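Local coordinates for N utilization substance protein B homolog (Thermotoga maritima, PDB 1TZV), which probably binds the boxA antiterminator sequence of ribosomal RNA operons and takes part in transcription antitermination, at residues I110-Y114 and G115-S119; D81-V84 and L85-A88; D40-A43 and K44-R48. All blocks are in the same frame, centred on the assembly; numbering follows the deposited sequence. Where two conformers were deposited one is given.

Contact 1: I110-Y114 and G115-S119; sequences IAKRY and GTENS
Ala111 and Ser119 face each other across the sharp turn between helix 100-114 and helix 117-134, where Thr116 and Ser119 form a capping box. Gly115 and Thr116 lead from the one helix into the other. The packed side is the inner one. CB of Ser119 lies 3.8 Å from Ala111 O, and both side chains also touch Asp81 of helix 79-94. A water receives a weak bond from OG of Ser119 and donates to Ala111 O, so it links the two segments, weakly on the Ser119 side. Gly115 N gives a weak hydrogen bond to Lys112 O, at 3.3 Å. A second water donates to both Arg113 O and Gly115 O and links these two carbonyls. Tyr114 is packed as well. The aliphatic part of Arg113 lies over its ring, with CG above the centre, and Arg113 NE donates to Tyr114 OH in the guanidinium plane. Tyr114 also meets the ring of Phe13 in helix 5-19 and touches Leu10 and Val80.

The solvent side is looser. Lys112 starts out away from the second segment, but its extended chain reaches across to Glu117. In one conformer of Glu117 the carboxylate turns back, and a salt bridge forms between Lys112 NZ and Glu117 OE2 at 3.0 Å. The ammonium then meets OE2 from above the carboxylate plane. Glu117 has a second conformer, so this bridge is not firm.

The capping box closes the start of helix 117-134 with two reciprocal bonds. Ser119 N donates to Thr116 OG1 at 3.2 Å, and Thr116 N donates to Ser119 OG at 2.9 Å, nearly straight at 172°.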
ATOM      1  N   ILE A 110       5.705  -0.557  -7.561  1.00 16.07           N
ATOM      2  CA  ILE A 110       4.529  -1.399  -7.747  1.00 15.27           C
ATOM      3  C   ILE A 110       3.615  -0.794  -8.799  1.00 16.99           C
ATOM      4  O   ILE A 110       3.100  -1.508  -9.665  1.00 16.65           O
ATOM      5  CB  ILE A 110       3.763  -1.597  -6.417  1.00 14.13           C
ATOM      6  CG1 ILE A 110       4.667  -2.307  -5.398  1.00 16.58           C
ATOM      7  CG2 ILE A 110       2.493  -2.449  -6.666  1.00 15.75           C
ATOM      8  CD1 ILE A 110       4.012  -2.477  -3.999  1.00 16.66           C
ATOM      9  N   ALA A 111       3.400   0.513  -8.753  1.00 14.21           N
ATOM     10  CA  ALA A 111       2.543   1.165  -9.734  1.00 15.68           C
ATOM     11  C   ALA A 111       3.087   0.972 -11.142  1.00 15.86           C
ATOM     12  O   ALA A 111       2.311   0.732 -12.068  1.00 15.77           O
ATOM     13  CB  ALA A 111       2.416   2.653  -9.425  1.00 15.26           C
ATOM     14  N   LYS A 112       4.397   1.062 -11.321  1.00 16.13           N
ATOM     15  CA  LYS A 112       4.989   0.877 -12.649  1.00 16.51           C
ATOM     16  C   LYS A 112       4.914  -0.583 -13.083  1.00 20.94           C
ATOM     17  O   LYS A 112       4.690  -0.883 -14.264  1.00 20.68           O
ATOM     18  CB  LYS A 112       6.439   1.342 -12.644  1.00 18.87           C
ATOM     19  CG  LYS A 112       6.567   2.842 -12.584  1.00 20.31           C
ATOM     20  CD  LYS A 112       8.032   3.267 -12.662  1.00 26.14           C
ATOM     21  CE  LYS A 112       8.165   4.774 -12.732  1.00 36.68           C
ATOM     22  NZ  LYS A 112       9.587   5.165 -12.947  1.00 41.63           N
ATOM     23  N   ARG A 113       5.071  -1.488 -12.125  1.00 18.11           N
ATOM     24  CA  ARG A 113       5.032  -2.930 -12.350  1.00 19.75           C
ATOM     25  C   ARG A 113       3.763  -3.343 -13.082  1.00 16.53           C
ATOM     26  O   ARG A 113       3.821  -4.082 -14.084  1.00 18.57           O
ATOM     27  CB  ARG A 113       5.104  -3.642 -10.981  1.00 19.89           C
ATOM     28  CG  ARG A 113       5.060  -5.167 -10.971  1.00 20.75           C
ATOM     29  CD  ARG A 113       5.142  -5.670  -9.513  1.00 22.27           C
ATOM     30  NE  ARG A 113       5.037  -7.126  -9.421  1.00 22.86           N
ATOM     31  CZ  ARG A 113       6.050  -7.966  -9.592  1.00 20.51           C
ATOM     32  NH1 ARG A 113       5.850  -9.267  -9.497  1.00 23.95           N
ATOM     33  NH2 ARG A 113       7.268  -7.502  -9.849  1.00 24.86           N
ATOM     34  N   TYR A 114       2.627  -2.863 -12.602  1.00 15.54           N
ATOM     35  CA  TYR A 114       1.337  -3.224 -13.160  1.00 16.49           C
ATOM     36  C   TYR A 114       0.688  -2.135 -13.975  1.00 17.59           C
ATOM     37  O   TYR A 114      -0.438  -2.315 -14.433  1.00 21.19           O
ATOM     38  CB  TYR A 114       0.364  -3.605 -12.050  1.00 18.87           C
ATOM     39  CG  TYR A 114       0.858  -4.708 -11.158  1.00 18.64           C
ATOM     40  CD1 TYR A 114       1.355  -4.435  -9.888  1.00 21.14           C
ATOM     41  CD2 TYR A 114       0.835  -6.020 -11.592  1.00 17.70           C
ATOM     42  CE1 TYR A 114       1.824  -5.455  -9.076  1.00 23.08           C
ATOM     43  CE2 TYR A 114       1.292  -7.053 -10.791  1.00 18.04           C
ATOM     44  CZ  TYR A 114       1.789  -6.760  -9.535  1.00 21.68           C
ATOM     45  OH  TYR A 114       2.247  -7.781  -8.735  1.00 26.61           O
ATOM     46  N   GLY A 115       1.404  -1.027 -14.162  1.00 16.67           N
ATOM     47  CA  GLY A 115       0.873   0.083 -14.937  1.00 15.65           C
ATOM     48  C   GLY A 115       1.885   0.551 -15.949  1.00 16.08           C
ATOM     49  O   GLY A 115       2.497  -0.248 -16.656  1.00 18.27           O
ATOM     50  N   THR A 116       2.060   1.871 -16.027  1.00 17.16           N
ATOM     51  CA  THR A 116       2.998   2.500 -16.961  1.00 16.34           C
ATOM     52  C   THR A 116       3.868   3.512 -16.231  1.00 18.81           C
ATOM     53  O   THR A 116       3.699   3.755 -15.028  1.00 17.13           O
ATOM     54  CB  THR A 116       2.265   3.311 -18.036  1.00 17.92           C
ATOM     55  OG1 THR A 116       1.592   4.416 -17.411  1.00 18.81           O
ATOM     56  CG2 THR A 116       1.235   2.434 -18.783  1.00 17.79           C
ATOM     57  N   GLU A 117       4.791   4.119 -16.965  0.50 17.64           N
ATOM     58  CA  GLU A 117       5.658   5.132 -16.385  0.50 19.29           C
ATOM     59  C   GLU A 117       4.768   6.264 -15.874  0.50 20.01           C
ATOM     60  O   GLU A 117       5.045   6.852 -14.825  0.50 19.86           O
ATOM     61  CB  GLU A 117       6.621   5.670 -17.442  0.50 22.90           C
ATOM     62  CG  GLU A 117       7.718   6.565 -16.889  0.50 25.64           C
ATOM     63  CD  GLU A 117       9.035   5.833 -16.721  0.50 35.68           C
ATOM     64  OE1 GLU A 117      10.016   6.211 -17.400  0.50 42.97           O
ATOM     65  OE2 GLU A 117       9.094   4.877 -15.917  0.50 33.37           O
ATOM     66  N   ASN A 118       3.700   6.570 -16.606  1.00 17.95           N
ATOM     67  CA  ASN A 118       2.781   7.628 -16.205  1.00 20.55           C
ATOM     68  C   ASN A 118       2.108   7.285 -14.878  1.00 20.29           C
ATOM     69  O   ASN A 118       1.859   8.185 -14.068  1.00 19.29           O
ATOM     70  CB  ASN A 118       1.727   7.883 -17.283  1.00 21.05           C
ATOM     71  CG  ASN A 118       2.298   8.576 -18.507  1.00 34.14           C
ATOM     72  OD1 ASN A 118       1.608   8.750 -19.512  1.00 37.29           O
ATOM     73  ND2 ASN A 118       3.557   8.983 -18.425  1.00 33.44           N
ATOM     74  N   SER A 119       1.796   6.003 -14.650  1.00 17.03           N
ATOM     75  CA  SER A 119       1.195   5.564 -13.370  1.00 19.93           C
ATOM     76  C   SER A 119       2.158   5.886 -12.243  1.00 17.24           C
ATOM     77  O   SER A 119       1.772   6.417 -11.189  1.00 18.69           O
ATOM     78  CB  SER A 119       1.006   4.041 -13.310  1.00 17.97           C
ATOM     79  OG  SER A 119       0.317   3.554 -14.439  1.00 19.04           O
TER
HETATM   80  O   HOH W   1      -0.438   1.364 -12.079  1.00 21.32           O
HETATM   81  O   HOH W   2       2.736  -2.909 -16.513  1.00 16.89           O

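Contact 2: D81-V84 and L85-A88; sequences DRNV and LRLA
Arg82 and Arg86 sit one turn apart on helix 79-94 and lie side by side, pointing the same way. CD of Arg82 rests over one face of the Arg86 guanidinium, 3.6 Å above its plane and offset toward the rim. The two guanidinium planes are 76° apart, so the groups do not stack. Arg82 NE and Arg86 NH2 are 4.1 Å apart.

Acidic partners lie close to both. Arg82 NE forms a salt bridge with Glu20, and its NH2 donates to the carbonyls of Leu74 and Leu77. Arg86 NE forms a salt bridge with Asp62, and its NH2 has a weak, long ion pair with Glu20. NH1 of each arginine is also hydrogen-bonded elsewhere in the structure. The bend of Arg82 at chi3 (56°) turns its guanidinium aside from that of Arg86.

The backbone is fully helical. Leu85 N, Arg86 N, Leu87 N and Ala88 N donate to Asp81 O, Arg82 O, Asn83 O and Val84 O, at 2.9 to 3.0 Å. Asp81 N is hydrogen-bonded to Ser78 OG, and Leu85 O to Thr89 OG1. On the buried faces Val84 packs on Phe13, and Leu85 and Ala88 on Leu127.

Glu20 and Asp62 probably offset the repulsion of two neighbouring positive charges, so the guanidinium groups can lie this close.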
ATOM      1  N   ASP A  81      -3.543   1.554  -8.991  1.00 12.89           N
ATOM      2  CA  ASP A  81      -3.196   2.833  -8.385  1.00 14.32           C
ATOM      3  C   ASP A  81      -3.935   3.096  -7.080  1.00 13.44           C
ATOM      4  O   ASP A  81      -3.351   3.616  -6.122  1.00 14.18           O
ATOM      5  CB  ASP A  81      -3.435   3.951  -9.393  1.00 13.46           C
ATOM      6  CG  ASP A  81      -2.478   3.880 -10.564  1.00 16.09           C
ATOM      7  OD1 ASP A  81      -1.423   3.216 -10.424  1.00 16.91           O
ATOM      8  OD2 ASP A  81      -2.793   4.505 -11.609  1.00 17.48           O
ATOM      9  N   ARG A  82      -5.216   2.764  -7.013  1.00 13.78           N
ATOM     10  CA  ARG A  82      -5.974   2.964  -5.787  1.00 12.96           C
ATOM     11  C   ARG A  82      -5.359   2.177  -4.628  1.00 12.62           C
ATOM     12  O   ARG A  82      -5.160   2.704  -3.511  1.00 14.14           O
ATOM     13  CB  ARG A  82      -7.437   2.509  -6.005  1.00 12.79           C
ATOM     14  CG  ARG A  82      -8.263   2.354  -4.713  1.00 14.56           C
ATOM     15  CD  ARG A  82      -9.774   2.209  -4.977  1.00 14.73           C
ATOM     16  NE  ARG A  82     -10.077   1.098  -5.872  1.00 14.77           N
ATOM     17  CZ  ARG A  82     -10.308   1.232  -7.173  1.00 15.67           C
ATOM     18  NH1 ARG A  82     -10.546   0.152  -7.895  1.00 17.20           N
ATOM     19  NH2 ARG A  82     -10.344   2.432  -7.741  1.00 16.69           N
ATOM     20  N   ASN A  83      -5.018   0.922  -4.879  1.00 13.24           N
ATOM     21  CA  ASN A  83      -4.477   0.107  -3.802  1.00 13.45           C
ATOM     22  C   ASN A  83      -3.010   0.382  -3.483  1.00 11.47           C
ATOM     23  O   ASN A  83      -2.598   0.224  -2.325  1.00 12.93           O
ATOM     24  CB  ASN A  83      -4.817  -1.351  -4.078  1.00 12.64           C
ATOM     25  CG  ASN A  83      -6.306  -1.593  -3.954  1.00 12.39           C
ATOM     26  OD1 ASN A  83      -7.025  -1.801  -4.963  1.00 16.59           O
ATOM     27  ND2 ASN A  83      -6.802  -1.488  -2.765  1.00 11.44           N
ATOM     28  N   VAL A  84      -2.234   0.823  -4.462  1.00 12.82           N
ATOM     29  CA  VAL A  84      -0.861   1.221  -4.162  1.00 13.28           C
ATOM     30  C   VAL A  84      -0.965   2.464  -3.250  1.00 12.44           C
ATOM     31  O   VAL A  84      -0.218   2.574  -2.265  1.00 12.48           O
ATOM     32  CB  VAL A  84      -0.075   1.590  -5.440  1.00 13.30           C
ATOM     33  CG1 VAL A  84       1.218   2.378  -5.076  1.00 14.23           C
ATOM     34  CG2 VAL A  84       0.296   0.320  -6.177  1.00 14.94           C
ATOM     35  N   LEU A  85      -1.863   3.395  -3.540  1.00 12.24           N
ATOM     36  CA  LEU A  85      -1.991   4.579  -2.693  1.00 13.61           C
ATOM     37  C   LEU A  85      -2.449   4.205  -1.290  1.00 12.31           C
ATOM     38  O   LEU A  85      -1.939   4.738  -0.295  1.00 13.34           O
ATOM     39  CB  LEU A  85      -2.935   5.604  -3.337  1.00 14.01           C
ATOM     40  CG  LEU A  85      -2.351   6.291  -4.581  1.00 13.70           C
ATOM     41  CD1 LEU A  85      -3.436   7.159  -5.234  1.00 15.91           C
ATOM     42  CD2 LEU A  85      -1.135   7.161  -4.217  1.00 15.13           C
ATOM     43  N   ARG A  86      -3.390   3.278  -1.165  1.00 13.26           N
ATOM     44  CA  ARG A  86      -3.848   2.843   0.159  1.00 12.71           C
ATOM     45  C   ARG A  86      -2.701   2.209   0.950  1.00 12.56           C
ATOM     46  O   ARG A  86      -2.474   2.536   2.126  1.00 13.62           O
ATOM     47  CB  ARG A  86      -4.979   1.811   0.045  1.00 14.19           C
ATOM     48  CG  ARG A  86      -6.301   2.392  -0.360  1.00 13.50           C
ATOM     49  CD  ARG A  86      -7.222   1.282  -0.799  1.00 15.69           C
ATOM     50  NE  ARG A  86      -8.612   1.736  -0.786  1.00 14.63           N
ATOM     51  CZ  ARG A  86      -9.619   1.066  -1.342  1.00 15.15           C
ATOM     52  NH1 ARG A  86     -10.856   1.535  -1.242  1.00 15.42           N
ATOM     53  NH2 ARG A  86      -9.376  -0.040  -2.037  1.00 16.41           N
ATOM     54  N   LEU A  87      -1.982   1.300   0.311  0.50 13.98           N
ATOM     55  CA  LEU A  87      -0.868   0.593   0.938  0.50 13.59           C
ATOM     56  C   LEU A  87       0.243   1.545   1.388  0.50 13.26           C
ATOM     57  O   LEU A  87       0.740   1.471   2.529  0.50 15.43           O
ATOM     58  CB  LEU A  87      -0.321  -0.455  -0.047  0.50 16.05           C
ATOM     59  CG  LEU A  87       0.948  -1.240   0.305  0.50 19.34           C
ATOM     60  CD1 LEU A  87       0.891  -1.765   1.728  0.50 21.46           C
ATOM     61  CD2 LEU A  87       1.095  -2.394  -0.680  0.50 27.73           C
ATOM     62  N   ALA A  88       0.643   2.440   0.498  1.00 13.14           N
ATOM     63  CA  ALA A  88       1.693   3.409   0.810  1.00 13.00           C
ATOM     64  C   ALA A  88       1.261   4.392   1.895  1.00 12.76           C
ATOM     65  O   ALA A  88       2.093   4.767   2.740  1.00 14.83           O
ATOM     66  CB  ALA A  88       2.105   4.184  -0.460  1.00 13.01           C
TER

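Contact 3: D40-A43 and K44-R48; sequences DKKA and KEDAR
Lys42 and Asp46 join across the first turns of helix 41-56, which Asp40 opens as its N-cap. The cap comes first. Asp40 OD1 accepts from Ala43 N at 2.8 Å, and the donor meets it nearly along the C-O bond. Chi1 of Asp40 (64°) swings the carboxylate back over the start of the helix, where it can take up the N-H that has no carbonyl before it. The N of Asp40 is held in turn by Thr3 OG1.

The backbone bonds follow in the usual helical pattern. Lys44 N donates to Asp40 O at 3.0 Å. Glu45 N donates to Lys41 O, Asp46 N to Lys42 O and Ala47 N to Ala43 O.

Salt bridges and a water link come next. Lys42 bends at chi2 (70°) and chi4, which folds its chain over the Asp46 carboxylate. Lys42 NZ reaches Asp46 OD2 at 3.1 Å and forms a salt bridge. CE of Lys42 comes very close to both oxygens, so the exact placing of the lysine end is doubtful. The other oxygen, OD1, has its own partner in Arg49, so two cations share Asp46. Arg48 forms a salt bridge with Glu32. Farther round, a water accepts from Lys41 NZ and donates to Glu45 OE1, bridging two groups that do not touch directly.

Nonpolar packing fills the inner side. Ala43 and Ala47 are buried, and Ala47 rests on Val12 of helix 5-19 and Leu31 of helix 27-34. Met8 of helix 5-19 covers Asp46. One face of the Arg48 guanidinium takes the aliphatic start of Lys44. There CB of Lys44 stands 3.6 Å above the guanidinium plane of Arg48, offset toward the rim.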
ATOM      1  N   ASP A  40       8.661 -16.214   5.089  1.00 22.26           N
ATOM      2  CA  ASP A  40       9.116 -16.566   6.430  1.00 22.03           C
ATOM      3  C   ASP A  40       8.199 -16.017   7.521  1.00 24.13           C
ATOM      4  O   ASP A  40       7.287 -15.221   7.252  1.00 24.16           O
ATOM      5  CB  ASP A  40      10.596 -16.170   6.666  1.00 24.41           C
ATOM      6  CG  ASP A  40      10.854 -14.666   6.604  1.00 27.12           C
ATOM      7  OD1 ASP A  40       9.898 -13.866   6.687  1.00 23.70           O
ATOM      8  OD2 ASP A  40      12.048 -14.268   6.501  1.00 23.00           O
ATOM      9  N   LYS A  41       8.412 -16.471   8.751  1.00 26.37           N
ATOM     10  CA  LYS A  41       7.580 -16.057   9.877  1.00 23.16           C
ATOM     11  C   LYS A  41       7.384 -14.541   9.984  1.00 22.82           C
ATOM     12  O   LYS A  41       6.258 -14.066  10.184  1.00 23.06           O
ATOM     13  CB  LYS A  41       8.178 -16.625  11.180  1.00 25.32           C
ATOM     14  CG  LYS A  41       7.488 -16.166  12.455  1.00 32.98           C
ATOM     15  CD  LYS A  41       8.194 -16.719  13.690  1.00 34.62           C
ATOM     16  CE  LYS A  41       7.570 -16.188  14.976  1.00 39.02           C
ATOM     17  NZ  LYS A  41       6.178 -16.686  15.174  1.00 35.21           N
ATOM     18  N   LYS A  42       8.466 -13.785   9.849  1.00 25.75           N
ATOM     19  CA  LYS A  42       8.406 -12.326   9.939  1.00 24.62           C
ATOM     20  C   LYS A  42       7.578 -11.716   8.798  1.00 22.61           C
ATOM     21  O   LYS A  42       6.770 -10.812   9.023  1.00 21.51           O
ATOM     22  CB  LYS A  42       9.825 -11.746   9.916  1.00 26.68           C
ATOM     23  CG  LYS A  42       9.891 -10.233   9.909  1.00 28.49           C
ATOM     24  CD  LYS A  42       9.462  -9.632  11.229  1.00 41.36           C
ATOM     25  CE  LYS A  42       9.348  -8.116  11.114  1.00 49.64           C
ATOM     26  NZ  LYS A  42      10.449  -7.549  10.283  1.00 42.56           N
ATOM     27  N   ALA A  43       7.777 -12.206   7.581  1.00 22.17           N
ATOM     28  CA  ALA A  43       7.020 -11.671   6.444  1.00 20.40           C
ATOM     29  C   ALA A  43       5.524 -11.954   6.614  1.00 20.45           C
ATOM     30  O   ALA A  43       4.687 -11.116   6.270  1.00 19.41           O
ATOM     31  CB  ALA A  43       7.528 -12.272   5.154  1.00 20.70           C
ATOM     32  N   LYS A  44       5.168 -13.117   7.152  1.00 19.10           N
ATOM     33  CA  LYS A  44       3.760 -13.421   7.355  1.00 19.31           C
ATOM     34  C   LYS A  44       3.189 -12.504   8.420  1.00 20.89           C
ATOM     35  O   LYS A  44       2.082 -12.001   8.293  1.00 20.58           O
ATOM     36  CB  LYS A  44       3.574 -14.882   7.773  1.00 19.34           C
ATOM     37  CG  LYS A  44       3.870 -15.874   6.669  1.00 19.17           C
ATOM     38  CD  LYS A  44       3.677 -17.310   7.173  1.00 26.26           C
ATOM     39  CE  LYS A  44       3.921 -18.326   6.067  1.00 26.76           C
ATOM     40  NZ  LYS A  44       3.953 -19.723   6.588  1.00 41.17           N
ATOM     41  N   GLU A  45       3.943 -12.315   9.493  1.00 20.59           N
ATOM     42  CA  GLU A  45       3.518 -11.441  10.578  1.00 22.19           C
ATOM     43  C   GLU A  45       3.311 -10.020  10.047  1.00 17.82           C
ATOM     44  O   GLU A  45       2.294  -9.382  10.316  1.00 18.81           O
ATOM     45  CB  GLU A  45       4.593 -11.422  11.674  1.00 21.79           C
ATOM     46  CG  GLU A  45       4.305 -10.542  12.865  1.00 35.17           C
ATOM     47  CD  GLU A  45       5.514 -10.406  13.777  1.00 41.72           C
ATOM     48  OE1 GLU A  45       6.327 -11.359  13.832  1.00 47.25           O
ATOM     49  OE2 GLU A  45       5.645  -9.355  14.444  1.00 43.36           O
ATOM     50  N   ASP A  46       4.299  -9.524   9.310  1.00 18.71           N
ATOM     51  CA  ASP A  46       4.215  -8.173   8.770  1.00 18.52           C
ATOM     52  C   ASP A  46       3.045  -8.006   7.798  1.00 15.38           C
ATOM     53  O   ASP A  46       2.273  -7.063   7.932  1.00 16.75           O
ATOM     54  CB  ASP A  46       5.525  -7.800   8.074  1.00 19.36           C
ATOM     55  CG  ASP A  46       6.698  -7.715   9.034  1.00 27.15           C
ATOM     56  OD1 ASP A  46       6.469  -7.532  10.245  1.00 24.46           O
ATOM     57  OD2 ASP A  46       7.852  -7.808   8.560  1.00 27.09           O
ATOM     58  N   ALA A  47       2.909  -8.921   6.846  1.00 17.16           N
ATOM     59  CA  ALA A  47       1.817  -8.821   5.872  1.00 16.27           C
ATOM     60  C   ALA A  47       0.463  -8.816   6.563  1.00 16.02           C
ATOM     61  O   ALA A  47      -0.413  -8.026   6.222  1.00 16.82           O
ATOM     62  CB  ALA A  47       1.901  -9.942   4.878  1.00 17.85           C
ATOM     63  N   ARG A  48       0.302  -9.676   7.575  1.00 16.18           N
ATOM     64  CA  ARG A  48      -0.955  -9.726   8.323  1.00 16.68           C
ATOM     65  C   ARG A  48      -1.233  -8.397   9.058  1.00 16.54           C
ATOM     66  O   ARG A  48      -2.376  -7.918   9.080  1.00 17.85           O
ATOM     67  CB  ARG A  48      -0.934 -10.907   9.322  1.00 18.35           C
ATOM     68  CG  ARG A  48      -1.010 -12.245   8.628  1.00 19.54           C
ATOM     69  CD  ARG A  48      -0.695 -13.418   9.571  1.00 20.09           C
ATOM     70  NE  ARG A  48      -0.780 -14.667   8.826  1.00 19.54           N
ATOM     71  CZ  ARG A  48      -0.017 -15.735   9.053  1.00 20.98           C
ATOM     72  NH1 ARG A  48      -0.167 -16.820   8.309  1.00 22.06           N
ATOM     73  NH2 ARG A  48       0.886 -15.706  10.018  1.00 23.39           N
TER
HETATM   74  O   HOH W   3       5.075 -13.949  14.415  1.00 36.80           O

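Along the chain contact 3 comes first, then contact 2, then contact 1. All three lie in an all-helical NusB-family chain. Contact 3 opens helix 41-56, contact 2 lies within helix 79-94, and contact 1 joins helices 100-114 and 117-134. Contacts 1 and 2 have centres 12 Å apart and touch: Ile110 CG2 lies 3.6 Å from Val84 CG2. Contact 3 stands apart, its centre 20 Å from contact 2 and 26 Å from contact 1, with no direct touch. Helix 5-19 packs on residues of all three. Contact 2 is the central piece: its centre is about 4 Å from that of the chain, against about 14 and 15 Å for contacts 1 and 3.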